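Local coordinates for SPbeta prophage-derived uncharacterized protein YomS (Bacillus subtilis, PDB 6I5O) that is of unknown function but belongs to the lytic cassette of the SPbeta prophage and assembles here from five copies of an all-beta subunit, at residues A[18-23]-A[99-104]; A[40-45]-A[86-91]; A[59-64]-A[95-100]. All blocks are in the same frame, centred on the assembly; numbering follows the deposited sequence.

Contact 1. Residues A[18-23]-A[99-104]; sequences FTFHEA and VMFEVV
His21 and Phe20 both point at strand 99-104, because a classic beta bulge sets the two consecutive residues opposite Val112 of strand 110-117. With CG opposite the carbonyl carbon (chi1 -65°), the His21 ring turns onto strand 99-104; beyond CB, its CG passes above the methyl CG2 of Val103 at 3.8 Å. ND1 stays over the same methyl, which sits beneath the middle of the imidazole face, 3.5 Å from its centroid, in a CH-pi contact. CE1 of His21 comes within 3.5 Å of Val103 CG2. CD2 swings past the carbonyl oxygen of Phe101, and at the tip NE2 donates a hydrogen bond of 2.7 Å to that Phe101 O. The acceptor lies in the ring plane, although the N-H bends to 138° at the hydrogen. Beside this pair, the CD1 edge of Phe101 is driven into the face of Phe20, edge-to-face, with centroids 4.8 Å apart and planes at 64°. CD2 of Phe18 covers the opposite face of Phe20, so that ring is clamped between two others. The buried imidazole thus donates its NE2-H to a backbone carbonyl, and this in-plane bond and the methyl under one face together fix the ring's rotation.

Contact 2. Residues A[40-45]-A[86-91]; sequences ELTVKI and NEYWDF
Lys44 lies across Tyr88 on one face of an antiparallel ladder in which strands 40-45 and 87-91 run in alternating hydrogen-bonded and non-hydrogen-bonded pairs. CD of Lys44 sits 3.6 Å from the centroid of the Tyr88 ring, 13° off its normal, a CH-pi contact. The lysine chain gets there by leaving with CG anti to the backbone N and then bending at chi2 (66°). On the same face Thr42 OG1 donates a 2.6 Å bond to Asp90 OD1, meeting the carboxylate from above its plane, while OD2 of Asp90 is held by Lys73. The other face is greasy: Val43 CG2 touches CE1 of Phe91, and Ile45 CD1 lies 3.9 Å from CD1 of Trp89. The indole is pinned by its NE1, which donates to Glu87 OE1 at 2.8 Å; Thr82 holds the same oxygen. At the ladder's end Ile45 faces both Asn86 and Glu87, a G1 bulge. Further out comes the subunit interface: Glu64 and Asp60 of a second subunit form salt bridges with Lys44 NZ, and Asn86 bonds Thr66 and the Lys65 carbonyl of that chain. A water also joins the two side chains that began the contact, accepting from Lys44 NZ at 2.9 Å and lying 2.8 Å from Tyr88 OH.

Contact 3. Residues A[59-64]-A[95-100]; sequences VDENGE and GLFKVM
OD1 of Asp60, a residue whose backbone C rests 3.6 Å from CD2 of Phe97, is gripped by two backbone N-H groups, those of Asn62 and Glu64. Each bond is 3.0 Å from its nitrogen to Asp60 OD1, and the two donors come from opposite faces of the carboxylate, well out of its plane. The Asn62 bond makes an Asx turn; the Glu64 bond ties the far end of the loop to the same oxygen. The other carboxylate oxygen, OD2, reaches across the subunit boundary to Lys44 of a third subunit, which also bridges to Glu64, so an aspartate shaping its own loop serves the interface too. Against strand 98-100 the loop begins as a sheet pair. Val59 N donates to Lys98 O at 2.9 Å, with the donor lying above the carbonyl plane, while the return bond from Lys98 N to Val59 O is weak. Val59 CG2 packs on CB of Met100, and Val59 CB stands 3.9 Å from Lys98 CB before the lysine chain leads off to Glu32. Past this pair Phe97 swings its ring under the loop, CG anti to the backbone N (chi1 172°), and presents a face to Glu61. CG of Glu61 stands 3.6 Å from the ring centroid, almost on the normal, a CH-pi contact in which the two side chains cross at about a right angle. A type I turn runs from Asp60 to Gly63, closed by Gly63 N to Asp60 O, and Asp60 N bonds back to Glu64 O. With Gly63 in a left-handed conformation, this is the type I turn plus G1 bulge of a 3:5 beta hairpin, here joining strands 51-59 and 65-72.

Contacts 1 and 2 lie in the buried interior and touch each other: Phe101 packs against Val43, Leu41 and Phe91, making one aromatic-aliphatic core. Contact 3 sits farther out, its centre about 13 Å from the centre of the chain, where it is partly buried. Contacts 1 and 3 share strand 98-107, meeting at Val99 and Met100, and Val99 also reaches Leu41 of contact 2. Backbone pairing dominates contact 2, whereas contact 1 is made by side chains and a single side-chain-to-backbone bond; contact 3 mixes a short sheet pair with a polar turn. Contacts 2 and 3 supply complementary surfaces at the subunit interface, lysine of one meeting carboxylates of the other between neighbouring chains.

Contact 1. Residues A[18-23]-A[99-104]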
loop_
_atom_site.group_PDB
_atom_site.type_symbol
_atom_site.label_atom_id
_atom_site.label_comp_id
_atom_site.label_asym_id
_atom_site.label_seq_id
_atom_site.Cartn_x
_atom_site.Cartn_y
_atom_site.Cartn_z
ATOM N N PHE A 18 1.458 16.759 -16.942
ATOM C CA PHE A 18 1.767 16.403 -18.341
ATOM C C PHE A 18 0.478 16.415 -19.137
ATOM O O PHE A 18 -0.544 15.873 -18.713
ATOM C CB PHE A 18 2.443 15.033 -18.436
ATOM C CG PHE A 18 2.932 14.738 -19.820
ATOM C CD1 PHE A 18 4.102 15.327 -20.303
ATOM C CD2 PHE A 18 2.258 13.833 -20.619
ATOM C CE1 PHE A 18 4.536 15.066 -21.586
ATOM C CE2 PHE A 18 2.723 13.558 -21.910
ATOM C CZ PHE A 18 3.865 14.135 -22.346
ATOM N N THR A 19 0.553 17.005 -20.323
ATOM C CA THR A 19 -0.577 16.954 -21.263
ATOM C C THR A 19 -0.373 15.854 -22.295
ATOM O O THR A 19 0.529 15.956 -23.127
ATOM C CB THR A 19 -0.784 18.325 -21.916
ATOM O OG1 THR A 19 -1.156 19.218 -20.864
ATOM C CG2 THR A 19 -1.877 18.284 -22.959
ATOM N N PHE A 20 -1.253 14.867 -22.306
ATOM C CA PHE A 20 -1.259 13.813 -23.342
ATOM C C PHE A 20 -1.972 14.332 -24.587
ATOM O O PHE A 20 -1.513 14.086 -25.712
ATOM C CB PHE A 20 -1.874 12.533 -22.814
ATOM C CG PHE A 20 -1.156 11.939 -21.630
ATOM C CD1 PHE A 20 -0.063 11.132 -21.804
ATOM C CD2 PHE A 20 -1.538 12.251 -20.324
ATOM C CE1 PHE A 20 0.588 10.573 -20.720
ATOM C CE2 PHE A 20 -0.902 11.662 -19.234
ATOM C CZ PHE A 20 0.191 10.863 -19.447
ATOM N N HIS A 21 -3.120 14.966 -24.380
ATOM C CA HIS A 21 -3.953 15.579 -25.450
ATOM C C HIS A 21 -4.464 16.925 -24.957
ATOM O O HIS A 21 -5.139 17.006 -23.954
ATOM C CB HIS A 21 -5.154 14.707 -25.796
ATOM C CG HIS A 21 -4.779 13.407 -26.394
ATOM N ND1 HIS A 21 -4.621 13.234 -27.738
ATOM C CD2 HIS A 21 -4.518 12.218 -25.816
ATOM C CE1 HIS A 21 -4.325 11.965 -27.956
ATOM N NE2 HIS A 21 -4.227 11.314 -26.800
ATOM N N GLU A 22 -4.095 17.957 -25.688
ATOM C CA GLU A 22 -4.575 19.327 -25.481
ATOM C C GLU A 22 -5.639 19.487 -26.538
ATOM O O GLU A 22 -5.292 19.676 -27.682
ATOM C CB GLU A 22 -3.579 20.335 -25.987
ATOM C CG GLU A 22 -3.908 21.733 -25.572
ATOM C CD GLU A 22 -2.563 22.284 -25.156
ATOM O OE1 GLU A 22 -2.024 21.774 -24.128
ATOM O OE2 GLU A 22 -1.998 23.083 -25.952
ATOM N N ALA A 23 -6.567 19.083 -26.812
ATOM C CA ALA A 23 -7.996 19.354 -27.180
ATOM C C ALA A 23 -8.174 18.569 -28.462
ATOM O O ALA A 23 -8.339 19.143 -29.523
ATOM C CB ALA A 23 -8.310 20.837 -27.326
ATOM N N VAL A 99 4.190 5.982 -20.761
ATOM C CA VAL A 99 2.726 5.754 -20.816
ATOM C C VAL A 99 2.133 6.641 -21.910
ATOM O O VAL A 99 2.689 7.718 -22.220
ATOM C CB VAL A 99 2.066 5.970 -19.437
ATOM C CG1 VAL A 99 2.498 4.919 -18.434
ATOM C CG2 VAL A 99 2.316 7.338 -18.896
ATOM N N MET A 100 1.021 6.185 -22.431
ATOM C CA MET A 100 0.324 6.794 -23.572
ATOM C C MET A 100 -1.173 6.600 -23.379
ATOM O O MET A 100 -1.598 5.549 -22.917
ATOM C CB MET A 100 0.792 6.125 -24.869
ATOM C CG MET A 100 -0.096 6.499 -26.038
ATOM S SD MET A 100 0.110 5.430 -27.484
ATOM C CE MET A 100 1.728 5.978 -27.884
ATOM N N PHE A 101 -1.954 7.618 -23.717
ATOM C CA PHE A 101 -3.435 7.580 -23.616
ATOM C C PHE A 101 -3.987 7.889 -24.985
ATOM O O PHE A 101 -4.006 9.093 -25.343
ATOM C CB PHE A 101 -3.900 8.577 -22.560
ATOM C CG PHE A 101 -3.524 8.076 -21.208
ATOM C CD1 PHE A 101 -2.235 8.254 -20.698
ATOM C CD2 PHE A 101 -4.392 7.237 -20.507
ATOM C CE1 PHE A 101 -1.832 7.596 -19.552
ATOM C CE2 PHE A 101 -3.996 6.623 -19.345
ATOM C CZ PHE A 101 -2.724 6.786 -18.882
ATOM N N GLU A 102 -4.350 6.872 -25.730
ATOM C CA GLU A 102 -4.724 7.010 -27.146
ATOM C C GLU A 102 -6.196 7.422 -27.245
ATOM O O GLU A 102 -7.068 6.740 -26.666
ATOM C CB GLU A 102 -4.547 5.684 -27.864
ATOM C CG GLU A 102 -4.951 5.763 -29.340
ATOM C CD GLU A 102 -4.610 4.546 -30.141
ATOM O OE1 GLU A 102 -3.958 3.615 -29.590
ATOM O OE2 GLU A 102 -4.803 4.607 -31.367
ATOM N N VAL A 103 -6.463 8.493 -28.015
ATOM C CA VAL A 103 -7.843 8.814 -28.426
ATOM C C VAL A 103 -8.128 7.934 -29.632
ATOM O O VAL A 103 -7.607 8.234 -30.736
ATOM C CB VAL A 103 -8.003 10.315 -28.714
ATOM C CG1 VAL A 103 -9.375 10.619 -29.272
ATOM C CG2 VAL A 103 -7.696 11.147 -27.487
ATOM N N VAL A 104 -8.888 6.872 -29.417
ATOM C CA VAL A 104 -9.253 5.925 -30.494
ATOM C C VAL A 104 -10.343 6.564 -31.358
ATOM O O VAL A 104 -10.354 6.379 -32.606
ATOM C CB VAL A 104 -9.730 4.603 -29.880
ATOM C CG1 VAL A 104 -10.298 3.651 -30.918
ATOM C CG2 VAL A 104 -8.590 3.952 -29.156
#

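Contact 2. Residues A[40-45]-A[86-91]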
loop_
_atom_site.group_PDB
_atom_site.type_symbol
_atom_site.label_atom_id
_atom_site.label_comp_id
_atom_site.label_asym_id
_atom_site.label_seq_id
_atom_site.Cartn_x
_atom_site.Cartn_y
_atom_site.Cartn_z
ATOM N N GLU A 40 3.572 7.073 -9.606
ATOM C CA GLU A 40 2.107 7.029 -9.761
ATOM C C GLU A 40 1.681 8.109 -10.763
ATOM O O GLU A 40 2.308 9.144 -10.848
ATOM C CB GLU A 40 1.400 7.284 -8.405
ATOM C CG GLU A 40 1.772 6.306 -7.301
ATOM C CD GLU A 40 1.193 6.673 -5.941
ATOM O OE1 GLU A 40 1.297 7.902 -5.455
ATOM O OE2 GLU A 40 0.743 5.673 -5.322
ATOM N N LEU A 41 0.571 7.840 -11.433
ATOM C CA LEU A 41 -0.069 8.795 -12.359
ATOM C C LEU A 41 -1.557 8.824 -12.108
ATOM O O LEU A 41 -2.174 7.780 -11.969
ATOM C CB LEU A 41 0.174 8.293 -13.778
ATOM C CG LEU A 41 -0.597 8.935 -14.919
ATOM C CD1 LEU A 41 -0.260 10.370 -15.144
ATOM C CD2 LEU A 41 -0.364 8.170 -16.201
ATOM N N THR A 42 -2.096 10.033 -12.142
ATOM C CA THR A 42 -3.553 10.216 -12.186
ATOM C C THR A 42 -3.870 11.000 -13.448
ATOM O O THR A 42 -3.384 12.129 -13.602
ATOM C CB THR A 42 -4.059 10.957 -10.949
ATOM O OG1 THR A 42 -3.737 10.189 -9.779
ATOM C CG2 THR A 42 -5.564 11.151 -10.985
ATOM N N VAL A 43 -4.678 10.423 -14.314
ATOM C CA VAL A 43 -5.104 11.052 -15.594
ATOM C C VAL A 43 -6.512 11.593 -15.433
ATOM O O VAL A 43 -7.384 10.890 -14.919
ATOM C CB VAL A 43 -5.085 10.004 -16.719
ATOM C CG1 VAL A 43 -5.574 10.588 -18.017
ATOM C CG2 VAL A 43 -3.687 9.497 -16.924
ATOM N N LYS A 44 -6.722 12.822 -15.905
ATOM C CA LYS A 44 -8.058 13.430 -15.980
ATOM C C LYS A 44 -8.468 13.453 -17.449
ATOM O O LYS A 44 -7.736 14.022 -18.316
ATOM C CB LYS A 44 -8.049 14.837 -15.407
ATOM C CG LYS A 44 -9.356 15.571 -15.562
ATOM C CD LYS A 44 -10.501 14.979 -14.764
ATOM C CE LYS A 44 -11.885 15.493 -15.137
ATOM N NZ LYS A 44 -12.017 16.930 -14.875
ATOM N N ILE A 45 -9.637 12.902 -17.720
ATOM C CA ILE A 45 -10.252 12.970 -19.073
ATOM C C ILE A 45 -11.337 14.043 -18.986
ATOM O O ILE A 45 -12.254 13.927 -18.152
ATOM C CB ILE A 45 -10.799 11.597 -19.484
ATOM C CG1 ILE A 45 -9.642 10.608 -19.596
ATOM C CG2 ILE A 45 -11.548 11.670 -20.796
ATOM C CD1 ILE A 45 -10.056 9.189 -19.558
ATOM N N ASN A 86 -14.984 13.297 -17.950
ATOM C CA ASN A 86 -15.030 13.756 -16.540
ATOM C C ASN A 86 -14.683 12.592 -15.602
ATOM O O ASN A 86 -15.524 12.233 -14.723
ATOM C CB ASN A 86 -16.358 14.417 -16.193
ATOM C CG ASN A 86 -16.269 15.086 -14.834
ATOM O OD1 ASN A 86 -15.163 15.401 -14.406
ATOM N ND2 ASN A 86 -17.413 15.309 -14.207
ATOM N N GLU A 87 -13.525 12.015 -15.821
ATOM C CA GLU A 87 -13.069 10.897 -14.966
ATOM C C GLU A 87 -11.597 11.071 -14.654
ATOM O O GLU A 87 -10.806 11.553 -15.505
ATOM C CB GLU A 87 -13.164 9.539 -15.669
ATOM C CG GLU A 87 -14.548 9.063 -15.881
ATOM C CD GLU A 87 -14.630 7.692 -16.534
ATOM O OE1 GLU A 87 -13.748 7.352 -17.335
ATOM O OE2 GLU A 87 -15.654 7.046 -16.264
ATOM N N TYR A 88 -11.241 10.629 -13.440
ATOM C CA TYR A 88 -9.840 10.441 -13.041
ATOM C C TYR A 88 -9.536 8.940 -13.022
ATOM O O TYR A 88 -10.323 8.144 -12.443
ATOM C CB TYR A 88 -9.595 11.002 -11.645
ATOM C CG TYR A 88 -9.604 12.513 -11.591
ATOM C CD1 TYR A 88 -8.474 13.282 -11.819
ATOM C CD2 TYR A 88 -10.752 13.148 -11.186
ATOM C CE1 TYR A 88 -8.485 14.667 -11.715
ATOM C CE2 TYR A 88 -10.779 14.530 -11.073
ATOM C CZ TYR A 88 -9.673 15.290 -11.332
ATOM O OH TYR A 88 -9.729 16.650 -11.179
ATOM N N TRP A 89 -8.357 8.586 -13.533
ATOM C CA TRP A 89 -7.878 7.192 -13.493
ATOM C C TRP A 89 -6.483 7.179 -12.892
ATOM O O TRP A 89 -5.593 7.944 -13.326
ATOM C CB TRP A 89 -7.837 6.609 -14.896
ATOM C CG TRP A 89 -9.171 6.340 -15.472
ATOM C CD1 TRP A 89 -9.958 7.218 -16.167
ATOM C CD2 TRP A 89 -9.899 5.113 -15.416
ATOM N NE1 TRP A 89 -11.138 6.612 -16.509
ATOM C CE2 TRP A 89 -11.121 5.323 -16.056
ATOM C CE3 TRP A 89 -9.628 3.845 -14.865
ATOM C CZ2 TRP A 89 -12.068 4.316 -16.217
ATOM C CZ3 TRP A 89 -10.570 2.855 -14.992
ATOM C CH2 TRP A 89 -11.757 3.082 -15.700
ATOM N N ASP A 90 -6.273 6.279 -11.941
ATOM C CA ASP A 90 -5.003 6.128 -11.200
ATOM C C ASP A 90 -4.221 4.917 -11.707
ATOM O O ASP A 90 -4.814 3.844 -11.900
ATOM C CB ASP A 90 -5.262 5.926 -9.727
ATOM C CG ASP A 90 -5.636 7.136 -8.951
ATOM O OD1 ASP A 90 -5.466 8.273 -9.483
ATOM O OD2 ASP A 90 -6.217 6.902 -7.855
ATOM N N PHE A 91 -2.924 5.116 -11.861
ATOM C CA PHE A 91 -2.037 4.061 -12.396
ATOM C C PHE A 91 -0.775 3.983 -11.579
ATOM O O PHE A 91 -0.230 4.993 -11.155
ATOM C CB PHE A 91 -1.627 4.343 -13.840
ATOM C CG PHE A 91 -2.771 4.497 -14.793
ATOM C CD1 PHE A 91 -3.417 5.702 -14.964
ATOM C CD2 PHE A 91 -3.259 3.379 -15.458
ATOM C CE1 PHE A 91 -4.484 5.808 -15.817
ATOM C CE2 PHE A 91 -4.330 3.485 -16.326
ATOM C CZ PHE A 91 -4.943 4.695 -16.482
HETATM O O HOH W 1 -12.389 17.197 -11.972
#

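Contact 3. Residues A[59-64]-A[95-100]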
loop_
_atom_site.group_PDB
_atom_site.type_symbol
_atom_site.label_atom_id
_atom_site.label_comp_id
_atom_site.label_asym_id
_atom_site.label_seq_id
_atom_site.Cartn_x
_atom_site.Cartn_y
_atom_site.Cartn_z
ATOM N N VAL A 59 4.162 1.759 -22.722
ATOM C CA VAL A 59 4.984 1.662 -23.936
ATOM C C VAL A 59 6.423 1.371 -23.510
ATOM O O VAL A 59 6.946 2.063 -22.670
ATOM C CB VAL A 59 4.885 2.943 -24.784
ATOM C CG1 VAL A 59 5.697 2.800 -26.066
ATOM C CG2 VAL A 59 3.452 3.289 -25.079
ATOM N N ASP A 60 7.041 0.375 -24.126
ATOM C CA ASP A 60 8.431 0.054 -23.811
ATOM C C ASP A 60 9.423 0.806 -24.701
ATOM O O ASP A 60 9.025 1.584 -25.558
ATOM C CB ASP A 60 8.649 -1.464 -23.777
ATOM C CG ASP A 60 8.686 -2.192 -25.091
ATOM O OD1 ASP A 60 8.732 -1.509 -26.145
ATOM O OD2 ASP A 60 8.715 -3.490 -25.062
ATOM N N GLU A 61 10.700 0.566 -24.495
ATOM C CA GLU A 61 11.795 1.309 -25.186
ATOM C C GLU A 61 11.767 1.011 -26.681
ATOM O O GLU A 61 12.383 1.779 -27.420
ATOM C CB GLU A 61 13.148 0.968 -24.557
ATOM C CG GLU A 61 13.415 1.849 -23.334
ATOM C CD GLU A 61 14.816 1.854 -22.714
ATOM O OE1 GLU A 61 15.162 0.751 -22.212
ATOM O OE2 GLU A 61 15.537 2.945 -22.708
ATOM N N ASN A 62 11.139 -0.080 -27.106
ATOM C CA ASN A 62 11.045 -0.437 -28.550
ATOM C C ASN A 62 9.747 0.064 -29.177
ATOM O O ASN A 62 9.521 -0.161 -30.357
ATOM C CB ASN A 62 11.157 -1.937 -28.749
ATOM C CG ASN A 62 12.499 -2.442 -28.291
ATOM O OD1 ASN A 62 12.589 -3.445 -27.570
ATOM N ND2 ASN A 62 13.558 -1.708 -28.597
ATOM N N GLY A 63 8.884 0.678 -28.425
ATOM C CA GLY A 63 7.609 1.220 -28.911
ATOM C C GLY A 63 6.477 0.235 -28.848
ATOM O O GLY A 63 5.413 0.561 -29.330
ATOM N N GLU A 64 6.641 -0.952 -28.276
ATOM C CA GLU A 64 5.525 -1.885 -28.148
ATOM C C GLU A 64 4.536 -1.323 -27.115
ATOM O O GLU A 64 4.934 -0.861 -26.032
ATOM C CB GLU A 64 6.007 -3.261 -27.730
ATOM C CG GLU A 64 4.902 -4.279 -27.740
ATOM C CD GLU A 64 5.349 -5.724 -27.567
ATOM O OE1 GLU A 64 6.169 -5.980 -26.653
ATOM O OE2 GLU A 64 4.995 -6.580 -28.383
ATOM N N GLY A 95 7.458 1.010 -12.736
ATOM C CA GLY A 95 8.302 0.095 -13.512
ATOM C C GLY A 95 8.129 0.177 -15.010
ATOM O O GLY A 95 8.532 -0.790 -15.712
ATOM N N LEU A 96 7.557 1.262 -15.501
ATOM C CA LEU A 96 7.253 1.406 -16.942
ATOM C C LEU A 96 8.186 2.440 -17.541
ATOM O O LEU A 96 8.553 3.397 -16.876
ATOM C CB LEU A 96 5.828 1.880 -17.160
ATOM C CG LEU A 96 4.746 1.003 -16.555
ATOM C CD1 LEU A 96 3.384 1.631 -16.811
ATOM C CD2 LEU A 96 4.795 -0.423 -17.140
ATOM N N PHE A 97 8.560 2.299 -18.819
ATOM C CA PHE A 97 9.348 3.322 -19.509
ATOM C C PHE A 97 8.479 4.537 -19.888
ATOM O O PHE A 97 8.795 5.670 -19.531
ATOM C CB PHE A 97 9.977 2.720 -20.743
ATOM C CG PHE A 97 10.652 3.747 -21.618
ATOM C CD1 PHE A 97 11.693 4.504 -21.123
ATOM C CD2 PHE A 97 10.272 3.882 -22.955
ATOM C CE1 PHE A 97 12.295 5.458 -21.960
ATOM C CE2 PHE A 97 10.961 4.743 -23.797
ATOM C CZ PHE A 97 11.911 5.564 -23.267
ATOM N N LYS A 98 7.362 4.277 -20.556
ATOM C CA LYS A 98 6.474 5.349 -21.062
ATOM C C LYS A 98 5.033 4.953 -20.830
ATOM O O LYS A 98 4.708 3.770 -20.751
ATOM C CB LYS A 98 6.638 5.563 -22.553
ATOM C CG LYS A 98 7.777 6.480 -22.951
ATOM C CD LYS A 98 7.904 6.553 -24.452
ATOM C CE LYS A 98 8.680 7.764 -24.913
ATOM N NZ LYS A 98 8.748 7.804 -26.390
ATOM N N VAL A 99 4.190 5.982 -20.761
ATOM C CA VAL A 99 2.726 5.754 -20.816
ATOM C C VAL A 99 2.133 6.641 -21.910
ATOM O O VAL A 99 2.689 7.718 -22.220
ATOM C CB VAL A 99 2.066 5.970 -19.437
ATOM C CG1 VAL A 99 2.498 4.919 -18.434
ATOM C CG2 VAL A 99 2.316 7.338 -18.896
ATOM N N MET A 100 1.021 6.185 -22.431
ATOM C CA MET A 100 0.324 6.794 -23.572
ATOM C C MET A 100 -1.173 6.600 -23.379
ATOM O O MET A 100 -1.598 5.549 -22.917
ATOM C CB MET A 100 0.792 6.125 -24.869
ATOM C CG MET A 100 -0.096 6.499 -26.038
ATOM S SD MET A 100 0.110 5.430 -27.484
ATOM C CE MET A 100 1.728 5.978 -27.884
#